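PDB 5WA4: pyridine synthase TbtD, which probably catalyses the [4+2] aza-cycloaddition that builds the pyridine core of the thiopeptide antibiotic thiomuracin on a leader-bearing precursor peptide. Local coordinates for residues 170-179 and 245-254; 216-227 and 341-350. One frame throughout, in Å; residues are numbered along the deposited sequence.

From the N terminus, the chain first runs through the strands of the antiparallel sheet, then enters a largely helical part that holds both contacts. Helix 164-178 supplies the first segment of contact 1. The chain then passes helices 184-201 and 205-218, and residues 216-227 supply the first half of contact 2. Helix 244-265 returns to helix 164-178 and closes contact 1 over 65 intervening residues. Helix 332-352, near the C terminus, closes contact 2 over 113. The two loops therefore cross rather than nest. The contacts also touch directly. Asp170 forms a salt bridge with Arg226, and Val173 packs on Ala342 and Leu227. Together they join helices 164-178, 205-218, 220-235, 244-265 and 332-352 in the helical part.

Contact 1: 170-179 and 245-254; sequences DLVVATAHAL and HVREWVRRLR
The indole of Trp249 lies between Leu171 and Leu253. Leu171 CD2 sits over one face in a CH-pi contact, 3.9 Å from the centroid of the five-membered ring. Leu253 CG, from the same helix as the indole, lies toward the rim of the opposite face. His324 of helix 307-328 also stacks with the indole. At the edge, Thr175 OG1 accepts a bond from Trp249 NE1 (2.8 Å). The oxygen is in the ring plane, but the bond is bent, with an N-H...O angle of 135°. The imidazole of His245 has Val246 CG2 over one face and the Asp170 carboxylate at its edge. The firm partner of this carboxylate is Arg226, which makes a salt bridge to it.

Helices 164-178 and 244-265 pack here, with helix 307-328 beside them. The two segments cross at -48°, their axes 9.6 Å apart. Between them, Ala174 CB meets Val246 CG1 at 3.8 Å, and Ala178 CB fits against both methyls of Val250. Farther along, Leu179 CD2 reaches Leu253 CB.

A chi1 of -176° swings the indole away from the backbone N and over to Thr175. Thr175 OG1 also donates to Leu171 O from above the carbonyl plane. Thr321 OG1 is a second partner of both Thr175 OG1 and Trp249 NE1. The single indole N-H is probably shared between the two hydroxyls, consistent with the bent bond. Thr175 OG1 and Trp249 NE1 are thus satisfied within an apolar interface, and this linkage should limit rotation of the indole.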
loop_
_atom_site.group_PDB
_atom_site.type_symbol
_atom_site.label_atom_id
_atom_site.label_comp_id
_atom_site.label_asym_id
_atom_site.label_seq_id
_atom_site.Cartn_x
_atom_site.Cartn_y
_atom_site.Cartn_z
ATOM N N ASP E 170 -23.995 20.918 -23.313
ATOM C CA ASP E 170 -24.581 22.159 -22.811
ATOM C C ASP E 170 -24.826 22.086 -21.283
ATOM O O ASP E 170 -24.325 22.930 -20.534
ATOM C CB ASP E 170 -25.900 22.492 -23.537
ATOM C CG ASP E 170 -25.723 22.819 -25.037
ATOM O OD1 ASP E 170 -24.619 23.197 -25.473
ATOM O OD2 ASP E 170 -26.729 22.726 -25.783
ATOM N N LEU E 171 -25.570 21.075 -20.828
ATOM C CA LEU E 171 -25.893 20.941 -19.407
ATOM C C LEU E 171 -24.650 20.877 -18.537
ATOM O O LEU E 171 -24.516 21.632 -17.571
ATOM C CB LEU E 171 -26.751 19.705 -19.158
ATOM C CG LEU E 171 -28.117 19.793 -19.830
ATOM C CD1 LEU E 171 -29.013 18.602 -19.468
ATOM C CD2 LEU E 171 -28.773 21.132 -19.515
ATOM N N VAL E 172 -23.736 19.982 -18.880
ATOM C CA VAL E 172 -22.501 19.825 -18.112
ATOM C C VAL E 172 -21.726 21.140 -18.001
ATOM O O VAL E 172 -21.336 21.537 -16.919
ATOM C CB VAL E 172 -21.616 18.717 -18.739
ATOM C CG1 VAL E 172 -20.146 19.001 -18.564
ATOM C CG2 VAL E 172 -21.991 17.367 -18.168
ATOM N N VAL E 173 -21.520 21.821 -19.118
ATOM C CA VAL E 173 -20.815 23.102 -19.115
ATOM C C VAL E 173 -21.550 24.164 -18.278
ATOM O O VAL E 173 -20.920 24.933 -17.560
ATOM C CB VAL E 173 -20.633 23.647 -20.563
ATOM C CG1 VAL E 173 -19.988 25.028 -20.556
ATOM C CG2 VAL E 173 -19.804 22.700 -21.400
ATOM N N ALA E 174 -22.878 24.196 -18.380
ATOM C CA ALA E 174 -23.676 25.257 -17.770
ATOM C C ALA E 174 -23.639 25.172 -16.243
ATOM O O ALA E 174 -23.478 26.191 -15.550
ATOM C CB ALA E 174 -25.106 25.203 -18.265
ATOM N N THR E 175 -23.787 23.951 -15.733
ATOM C CA THR E 175 -23.675 23.685 -14.312
ATOM C C THR E 175 -22.305 24.100 -13.745
ATOM O O THR E 175 -22.234 24.726 -12.665
ATOM C CB THR E 175 -23.949 22.210 -14.026
ATOM O OG1 THR E 175 -25.261 21.888 -14.505
ATOM C CG2 THR E 175 -23.892 21.920 -12.538
ATOM N N ALA E 176 -21.221 23.779 -14.449
ATOM C CA ALA E 176 -19.897 24.123 -13.925
ATOM C C ALA E 176 -19.661 25.611 -13.969
ATOM O O ALA E 176 -18.864 26.127 -13.192
ATOM C CB ALA E 176 -18.800 23.418 -14.680
ATOM N N HIS E 177 -20.330 26.316 -14.884
ATOM C CA HIS E 177 -20.086 27.759 -14.990
ATOM C C HIS E 177 -20.931 28.515 -13.966
ATOM O O HIS E 177 -20.434 29.387 -13.249
ATOM C CB HIS E 177 -20.373 28.286 -16.399
ATOM C CG HIS E 177 -19.886 29.684 -16.613
ATOM N ND1 HIS E 177 -18.613 30.086 -16.271
ATOM C CD2 HIS E 177 -20.515 30.787 -17.084
ATOM C CE1 HIS E 177 -18.469 31.371 -16.545
ATOM N NE2 HIS E 177 -19.608 31.819 -17.039
ATOM N N ALA E 178 -22.205 28.158 -13.898
ATOM C CA ALA E 178 -23.163 28.875 -13.090
ATOM C C ALA E 178 -23.086 28.492 -11.615
ATOM O O ALA E 178 -23.044 29.358 -10.749
ATOM C CB ALA E 178 -24.574 28.639 -13.626
ATOM N N LEU E 179 -23.079 27.196 -11.331
ATOM C CA LEU E 179 -23.201 26.742 -9.958
ATOM C C LEU E 179 -21.882 26.449 -9.253
ATOM O O LEU E 179 -21.897 25.860 -8.174
ATOM C CB LEU E 179 -24.078 25.496 -9.896
ATOM C CG LEU E 179 -25.546 25.695 -10.256
ATOM C CD1 LEU E 179 -25.837 25.071 -11.606
ATOM C CD2 LEU E 179 -26.462 25.101 -9.189
ATOM N N HIS E 245 -32.989 26.028 -22.937
ATOM C CA HIS E 245 -32.882 24.883 -22.033
ATOM C C HIS E 245 -31.690 24.935 -21.045
ATOM O O HIS E 245 -31.703 24.249 -20.012
ATOM C CB HIS E 245 -32.770 23.590 -22.840
ATOM C CG HIS E 245 -31.409 23.382 -23.404
ATOM N ND1 HIS E 245 -30.873 24.207 -24.368
ATOM C CD2 HIS E 245 -30.437 22.500 -23.077
ATOM C CE1 HIS E 245 -29.642 23.817 -24.641
ATOM N NE2 HIS E 245 -29.350 22.788 -23.866
ATOM N N VAL E 246 -30.650 25.698 -21.378
ATOM C CA VAL E 246 -29.557 25.920 -20.445
ATOM C C VAL E 246 -30.066 26.782 -19.286
ATOM O O VAL E 246 -29.791 26.495 -18.116
ATOM C CB VAL E 246 -28.338 26.587 -21.128
ATOM C CG1 VAL E 246 -27.518 27.411 -20.133
ATOM C CG2 VAL E 246 -27.470 25.534 -21.786
ATOM N N ARG E 247 -30.827 27.822 -19.619
ATOM C CA ARG E 247 -31.363 28.729 -18.625
ATOM C C ARG E 247 -32.274 28.036 -17.642
ATOM O O ARG E 247 -32.217 28.325 -16.441
ATOM C CB ARG E 247 -32.100 29.904 -19.276
ATOM C CG ARG E 247 -31.108 30.895 -19.696
ATOM C CD ARG E 247 -31.131 32.111 -18.783
ATOM N NE ARG E 247 -29.726 32.476 -18.615
ATOM C CZ ARG E 247 -29.240 33.341 -17.725
ATOM N NH1 ARG E 247 -30.039 34.011 -16.915
ATOM N NH2 ARG E 247 -27.936 33.532 -17.632
ATOM N N GLU E 248 -33.094 27.100 -18.100
ATOM C CA GLU E 248 -33.948 26.505 -17.101
ATOM C C GLU E 248 -33.202 25.476 -16.308
ATOM O O GLU E 248 -33.537 25.249 -15.148
ATOM C CB GLU E 248 -35.214 25.897 -17.667
ATOM C CG GLU E 248 -36.277 26.940 -17.604
ATOM C CD GLU E 248 -37.482 26.545 -16.765
ATOM O OE1 GLU E 248 -37.534 25.399 -16.250
ATOM O OE2 GLU E 248 -38.333 27.443 -16.550
ATOM N N TRP E 249 -32.175 24.884 -16.903
ATOM C CA TRP E 249 -31.388 23.922 -16.168
ATOM C C TRP E 249 -30.793 24.617 -14.971
ATOM O O TRP E 249 -31.031 24.187 -13.847
ATOM C CB TRP E 249 -30.287 23.301 -17.016
ATOM C CG TRP E 249 -29.538 22.233 -16.255
ATOM C CD1 TRP E 249 -28.214 22.253 -15.876
ATOM C CD2 TRP E 249 -30.075 21.000 -15.752
ATOM N NE1 TRP E 249 -27.906 21.095 -15.186
ATOM C CE2 TRP E 249 -29.032 20.320 -15.099
ATOM C CE3 TRP E 249 -31.334 20.412 -15.792
ATOM C CZ2 TRP E 249 -29.215 19.092 -14.503
ATOM C CZ3 TRP E 249 -31.510 19.186 -15.197
ATOM C CH2 TRP E 249 -30.463 18.540 -14.562
ATOM N N VAL E 250 -30.011 25.664 -15.219
ATOM C CA VAL E 250 -29.383 26.406 -14.136
ATOM C C VAL E 250 -30.405 26.829 -13.079
ATOM O O VAL E 250 -30.287 26.477 -11.902
ATOM C CB VAL E 250 -28.668 27.651 -14.642
ATOM C CG1 VAL E 250 -28.253 28.513 -13.453
ATOM C CG2 VAL E 250 -27.458 27.266 -15.486
ATOM N N ARG E 251 -31.444 27.523 -13.525
ATOM C CA ARG E 251 -32.452 28.106 -12.641
ATOM C C ARG E 251 -33.105 27.098 -11.681
ATOM O O ARG E 251 -33.585 27.462 -10.606
ATOM C CB ARG E 251 -33.524 28.791 -13.489
ATOM C CG ARG E 251 -34.556 29.493 -12.697
ATOM C CD ARG E 251 -35.749 29.826 -13.514
ATOM N NE ARG E 251 -35.336 30.190 -14.844
ATOM C CZ ARG E 251 -36.000 29.851 -15.941
ATOM N NH1 ARG E 251 -37.170 29.220 -15.857
ATOM N NH2 ARG E 251 -35.528 30.226 -17.119
ATOM N N ARG E 252 -33.073 25.834 -12.068
ATOM C CA ARG E 252 -33.748 24.737 -11.390
ATOM C C ARG E 252 -32.763 24.002 -10.483
ATOM O O ARG E 252 -33.146 23.199 -9.627
ATOM C CB ARG E 252 -34.331 23.780 -12.437
ATOM C CG ARG E 252 -35.121 22.593 -11.934
ATOM C CD ARG E 252 -36.121 22.170 -13.020
ATOM N NE ARG E 252 -37.472 22.703 -12.803
ATOM C CZ ARG E 252 -38.435 22.724 -13.724
ATOM N NH1 ARG E 252 -38.193 22.260 -14.948
ATOM N NH2 ARG E 252 -39.636 23.219 -13.427
ATOM N N LEU E 253 -31.479 24.267 -10.695
ATOM C CA LEU E 253 -30.440 23.599 -9.925
ATOM C C LEU E 253 -29.995 24.495 -8.763
ATOM O O LEU E 253 -29.555 23.990 -7.739
ATOM C CB LEU E 253 -29.234 23.251 -10.801
ATOM C CG LEU E 253 -29.067 21.819 -11.285
ATOM C CD1 LEU E 253 -27.614 21.577 -11.633
ATOM C CD2 LEU E 253 -29.537 20.870 -10.229
ATOM N N ARG E 254 -30.109 25.815 -8.936
ATOM C CA ARG E 254 -29.670 26.746 -7.899
ATOM C C ARG E 254 -30.362 26.478 -6.557
ATOM O O ARG E 254 -29.681 26.390 -5.542
ATOM C CB ARG E 254 -29.875 28.197 -8.335
ATOM C CG ARG E 254 -28.670 29.057 -7.999
ATOM C CD ARG E 254 -28.812 30.490 -8.481
ATOM N NE ARG E 254 -27.805 30.848 -9.482
ATOM C CZ ARG E 254 -28.089 31.102 -10.757
ATOM N NH1 ARG E 254 -29.359 31.063 -11.180
ATOM N NH2 ARG E 254 -27.109 31.418 -11.607
#

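Contact 2: 216-227 and 341-350; sequences YARNREAFTERL and LAADAAADVY
Asp344 CB stands almost squarely over the Tyr216 ring in a CH-pi contact, 3.6 Å from its centroid and 7° off the normal. The two side chains run alongside each other, pointing opposite ways. The Asp348 carboxylate comes to the hydroxyl edge of the same ring, the two planes 26° apart. Tyr216 OH donates to Asp348 OD2 (2.7 Å), which uses its anti lone pair. The aliphatic part of Arg220 passes beside Asp348. Its guanidinium makes a salt bridge to Asp348 of the second subunit, and Asp348 OD1 does so to Arg220 of that subunit. The contact thus lies at this subunit interface.

Two knobs fill holes on helix 332-352. Tyr216, at the end of helix 205-218, sits among Leu341, Asp344, Ala345 and Asp348. Leu227, on helix 220-235, sits among Ala342, Ala345, Ala346 and Val349. Segments 220-227 and 341-350 cross steeply, at -79°. Leu227 splits its branches: CD1 rests on Ala345 CB (3.5 Å), and CD2 runs past Val349 CG2 (3.6 Å). Thr224 CG2 touches Asp348 CB, while Thr224 OG1 donates back to Arg220 O. Phe223 CZ meets Leu341 CD1 at 3.6 Å, and both side chains also pack on apolar parts of the bound leader peptide.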
loop_
_atom_site.group_PDB
_atom_site.type_symbol
_atom_site.label_atom_id
_atom_site.label_comp_id
_atom_site.label_asym_id
_atom_site.label_seq_id
_atom_site.Cartn_x
_atom_site.Cartn_y
_atom_site.Cartn_z
ATOM N N TYR E 216 -10.937 16.697 -30.746
ATOM C CA TYR E 216 -11.220 18.054 -30.336
ATOM C C TYR E 216 -10.618 19.050 -31.330
ATOM O O TYR E 216 -11.330 19.890 -31.886
ATOM C CB TYR E 216 -10.697 18.334 -28.926
ATOM C CG TYR E 216 -10.821 19.793 -28.578
ATOM C CD1 TYR E 216 -12.066 20.367 -28.322
ATOM C CD2 TYR E 216 -9.702 20.610 -28.560
ATOM C CE1 TYR E 216 -12.181 21.711 -28.021
ATOM C CE2 TYR E 216 -9.800 21.937 -28.271
ATOM C CZ TYR E 216 -11.038 22.490 -28.001
ATOM O OH TYR E 216 -11.101 23.830 -27.717
ATOM N N ALA E 217 -9.309 18.949 -31.560
ATOM C CA ALA E 217 -8.596 19.959 -32.340
ATOM C C ALA E 217 -9.077 20.050 -33.796
ATOM O O ALA E 217 -8.986 21.116 -34.403
ATOM C CB ALA E 217 -7.103 19.698 -32.289
ATOM N N ARG E 218 -9.601 18.951 -34.346
ATOM C CA ARG E 218 -10.191 18.975 -35.697
ATOM C C ARG E 218 -11.416 19.859 -35.716
ATOM O O ARG E 218 -11.805 20.390 -36.757
ATOM C CB ARG E 218 -10.583 17.577 -36.195
ATOM C CG ARG E 218 -9.405 16.716 -36.556
ATOM C CD ARG E 218 -9.753 15.268 -36.869
ATOM N NE ARG E 218 -10.889 14.752 -36.117
ATOM C CZ ARG E 218 -11.029 13.475 -35.771
ATOM N NH1 ARG E 218 -10.069 12.604 -36.059
ATOM N NH2 ARG E 218 -12.103 13.076 -35.101
ATOM N N ASN E 219 -12.015 20.019 -34.546
ATOM C CA ASN E 219 -13.229 20.787 -34.423
ATOM C C ASN E 219 -13.130 21.959 -33.460
ATOM O O ASN E 219 -14.156 22.470 -33.015
ATOM C CB ASN E 219 -14.340 19.854 -34.005
ATOM C CG ASN E 219 -14.506 18.727 -34.974
ATOM O OD1 ASN E 219 -15.090 18.906 -36.035
ATOM N ND2 ASN E 219 -13.973 17.563 -34.634
ATOM N N ARG E 220 -11.907 22.407 -33.177
ATOM C CA ARG E 220 -11.690 23.424 -32.151
ATOM C C ARG E 220 -12.690 24.572 -32.221
ATOM O O ARG E 220 -13.346 24.852 -31.231
ATOM C CB ARG E 220 -10.271 23.985 -32.212
ATOM C CG ARG E 220 -10.100 25.225 -31.346
ATOM C CD ARG E 220 -8.730 25.276 -30.687
ATOM N NE ARG E 220 -7.623 25.201 -31.634
ATOM C CZ ARG E 220 -6.871 24.121 -31.842
ATOM N NH1 ARG E 220 -7.103 22.995 -31.174
ATOM N NH2 ARG E 220 -5.882 24.171 -32.727
ATOM N N GLU E 221 -12.851 25.192 -33.388
ATOM C CA GLU E 221 -13.692 26.386 -33.506
ATOM C C GLU E 221 -15.164 26.151 -33.145
ATOM O O GLU E 221 -15.817 27.032 -32.579
ATOM C CB GLU E 221 -13.610 26.963 -34.916
ATOM C CG GLU E 221 -14.295 28.321 -35.024
ATOM C CD GLU E 221 -14.286 28.881 -36.426
ATOM O OE1 GLU E 221 -13.250 28.735 -37.107
ATOM O OE2 GLU E 221 -15.310 29.471 -36.839
ATOM N N ALA E 222 -15.688 24.971 -33.462
ATOM C CA ALA E 222 -17.078 24.659 -33.142
ATOM C C ALA E 222 -17.302 24.489 -31.628
ATOM O O ALA E 222 -18.322 24.946 -31.094
ATOM C CB ALA E 222 -17.519 23.410 -33.883
ATOM N N PHE E 223 -16.354 23.835 -30.945
ATOM C CA PHE E 223 -16.484 23.585 -29.510
ATOM C C PHE E 223 -16.296 24.848 -28.683
ATOM O O PHE E 223 -17.079 25.112 -27.779
ATOM C CB PHE E 223 -15.483 22.519 -29.036
ATOM C CG PHE E 223 -15.943 21.114 -29.274
ATOM C CD1 PHE E 223 -16.830 20.512 -28.410
ATOM C CD2 PHE E 223 -15.498 20.402 -30.368
ATOM C CE1 PHE E 223 -17.267 19.225 -28.630
ATOM C CE2 PHE E 223 -15.928 19.124 -30.584
ATOM C CZ PHE E 223 -16.822 18.532 -29.718
ATOM N N THR E 224 -15.242 25.606 -28.973
ATOM C CA THR E 224 -14.917 26.779 -28.180
ATOM C C THR E 224 -16.019 27.810 -28.243
ATOM O O THR E 224 -16.333 28.457 -27.242
ATOM C CB THR E 224 -13.631 27.451 -28.647
ATOM O OG1 THR E 224 -13.674 27.605 -30.072
ATOM C CG2 THR E 224 -12.420 26.645 -28.241
ATOM N N GLU E 225 -16.610 27.973 -29.420
ATOM C CA GLU E 225 -17.589 29.038 -29.571
ATOM C C GLU E 225 -18.990 28.611 -29.101
ATOM O O GLU E 225 -19.820 29.473 -28.769
ATOM C CB GLU E 225 -17.588 29.561 -31.014
ATOM C CG GLU E 225 -16.425 30.546 -31.244
ATOM C CD GLU E 225 -16.162 30.856 -32.705
ATOM O OE1 GLU E 225 -16.702 30.140 -33.577
ATOM O OE2 GLU E 225 -15.403 31.811 -32.986
ATOM N N ARG E 226 -19.241 27.306 -28.996
ATOM C CA ARG E 226 -20.446 26.873 -28.291
ATOM C C ARG E 226 -20.278 26.968 -26.755
ATOM O O ARG E 226 -21.241 27.219 -26.034
ATOM C CB ARG E 226 -20.836 25.459 -28.678
ATOM C CG ARG E 226 -22.249 25.170 -28.284
ATOM C CD ARG E 226 -22.630 23.746 -28.491
ATOM N NE ARG E 226 -24.034 23.561 -28.142
ATOM C CZ ARG E 226 -25.049 23.876 -28.943
ATOM N NH1 ARG E 226 -24.799 24.410 -30.127
ATOM N NH2 ARG E 226 -26.307 23.660 -28.567
ATOM N N LEU E 227 -19.057 26.785 -26.264
ATOM C CA LEU E 227 -18.808 26.866 -24.835
ATOM C C LEU E 227 -18.909 28.322 -24.360
ATOM O O LEU E 227 -19.525 28.604 -23.340
ATOM C CB LEU E 227 -17.446 26.259 -24.486
ATOM C CG LEU E 227 -16.931 26.422 -23.053
ATOM C CD1 LEU E 227 -16.284 25.134 -22.614
ATOM C CD2 LEU E 227 -15.933 27.554 -22.934
ATOM N N LEU E 341 -14.272 16.792 -23.663
ATOM C CA LEU E 341 -14.360 17.853 -24.663
ATOM C C LEU E 341 -14.682 19.213 -24.028
ATOM O O LEU E 341 -14.216 20.251 -24.503
ATOM C CB LEU E 341 -15.404 17.498 -25.730
ATOM C CG LEU E 341 -15.003 16.329 -26.642
ATOM C CD1 LEU E 341 -16.159 15.830 -27.505
ATOM C CD2 LEU E 341 -13.813 16.748 -27.494
ATOM N N ALA E 342 -15.472 19.229 -22.956
ATOM C CA ALA E 342 -15.735 20.502 -22.289
ATOM C C ALA E 342 -14.435 21.051 -21.768
ATOM O O ALA E 342 -14.131 22.221 -21.990
ATOM C CB ALA E 342 -16.724 20.359 -21.182
ATOM N N ALA E 343 -13.642 20.206 -21.123
ATOM C CA ALA E 343 -12.419 20.699 -20.490
ATOM C C ALA E 343 -11.379 21.174 -21.522
ATOM O O ALA E 343 -10.672 22.157 -21.290
ATOM C CB ALA E 343 -11.819 19.635 -19.560
ATOM N N ASP E 344 -11.284 20.491 -22.653
ATOM C CA ASP E 344 -10.445 20.985 -23.757
ATOM C C ASP E 344 -10.919 22.377 -24.215
ATOM O O ASP E 344 -10.117 23.287 -24.343
ATOM C CB ASP E 344 -10.439 20.006 -24.961
ATOM C CG ASP E 344 -9.389 18.896 -24.834
ATOM O OD1 ASP E 344 -8.469 19.008 -23.992
ATOM O OD2 ASP E 344 -9.481 17.907 -25.597
ATOM N N ALA E 345 -12.220 22.523 -24.457
ATOM C CA ALA E 345 -12.802 23.794 -24.873
ATOM C C ALA E 345 -12.548 24.909 -23.849
ATOM O O ALA E 345 -12.091 25.999 -24.208
ATOM C CB ALA E 345 -14.272 23.632 -25.107
ATOM N N ALA E 346 -12.840 24.629 -22.577
ATOM C CA ALA E 346 -12.598 25.593 -21.509
ATOM C C ALA E 346 -11.143 26.008 -21.461
ATOM O O ALA E 346 -10.843 27.177 -21.332
ATOM C CB ALA E 346 -13.019 25.028 -20.176
ATOM N N ALA E 347 -10.237 25.051 -21.573
ATOM C CA ALA E 347 -8.813 25.355 -21.485
ATOM C C ALA E 347 -8.407 26.345 -22.577
ATOM O O ALA E 347 -7.535 27.206 -22.370
ATOM C CB ALA E 347 -7.983 24.072 -21.584
ATOM N N ASP E 348 -9.051 26.237 -23.734
ATOM C CA ASP E 348 -8.724 27.141 -24.823
ATOM C C ASP E 348 -9.241 28.531 -24.525
ATOM O O ASP E 348 -8.466 29.483 -24.465
ATOM C CB ASP E 348 -9.293 26.629 -26.141
ATOM C CG ASP E 348 -8.249 25.913 -26.968
ATOM O OD1 ASP E 348 -7.071 26.349 -26.918
ATOM O OD2 ASP E 348 -8.595 24.905 -27.635
ATOM N N VAL E 349 -10.550 28.623 -24.304
ATOM C CA VAL E 349 -11.230 29.902 -24.148
ATOM C C VAL E 349 -10.669 30.728 -23.014
ATOM O O VAL E 349 -10.463 31.924 -23.178
ATOM C CB VAL E 349 -12.726 29.726 -23.900
ATOM C CG1 VAL E 349 -13.378 31.088 -23.718
ATOM C CG2 VAL E 349 -13.365 28.944 -25.052
ATOM N N TYR E 350 -10.403 30.079 -21.882
ATOM C CA TYR E 350 -9.996 30.776 -20.661
ATOM C C TYR E 350 -8.475 30.824 -20.492
ATOM O O TYR E 350 -7.956 31.451 -19.564
ATOM C CB TYR E 350 -10.677 30.141 -19.436
ATOM C CG TYR E 350 -12.179 30.334 -19.502
ATOM C CD1 TYR E 350 -12.748 31.580 -19.269
ATOM C CD2 TYR E 350 -13.027 29.289 -19.856
ATOM C CE1 TYR E 350 -14.120 31.775 -19.364
ATOM C CE2 TYR E 350 -14.406 29.473 -19.948
ATOM C CZ TYR E 350 -14.946 30.720 -19.697
ATOM O OH TYR E 350 -16.316 30.910 -19.794
#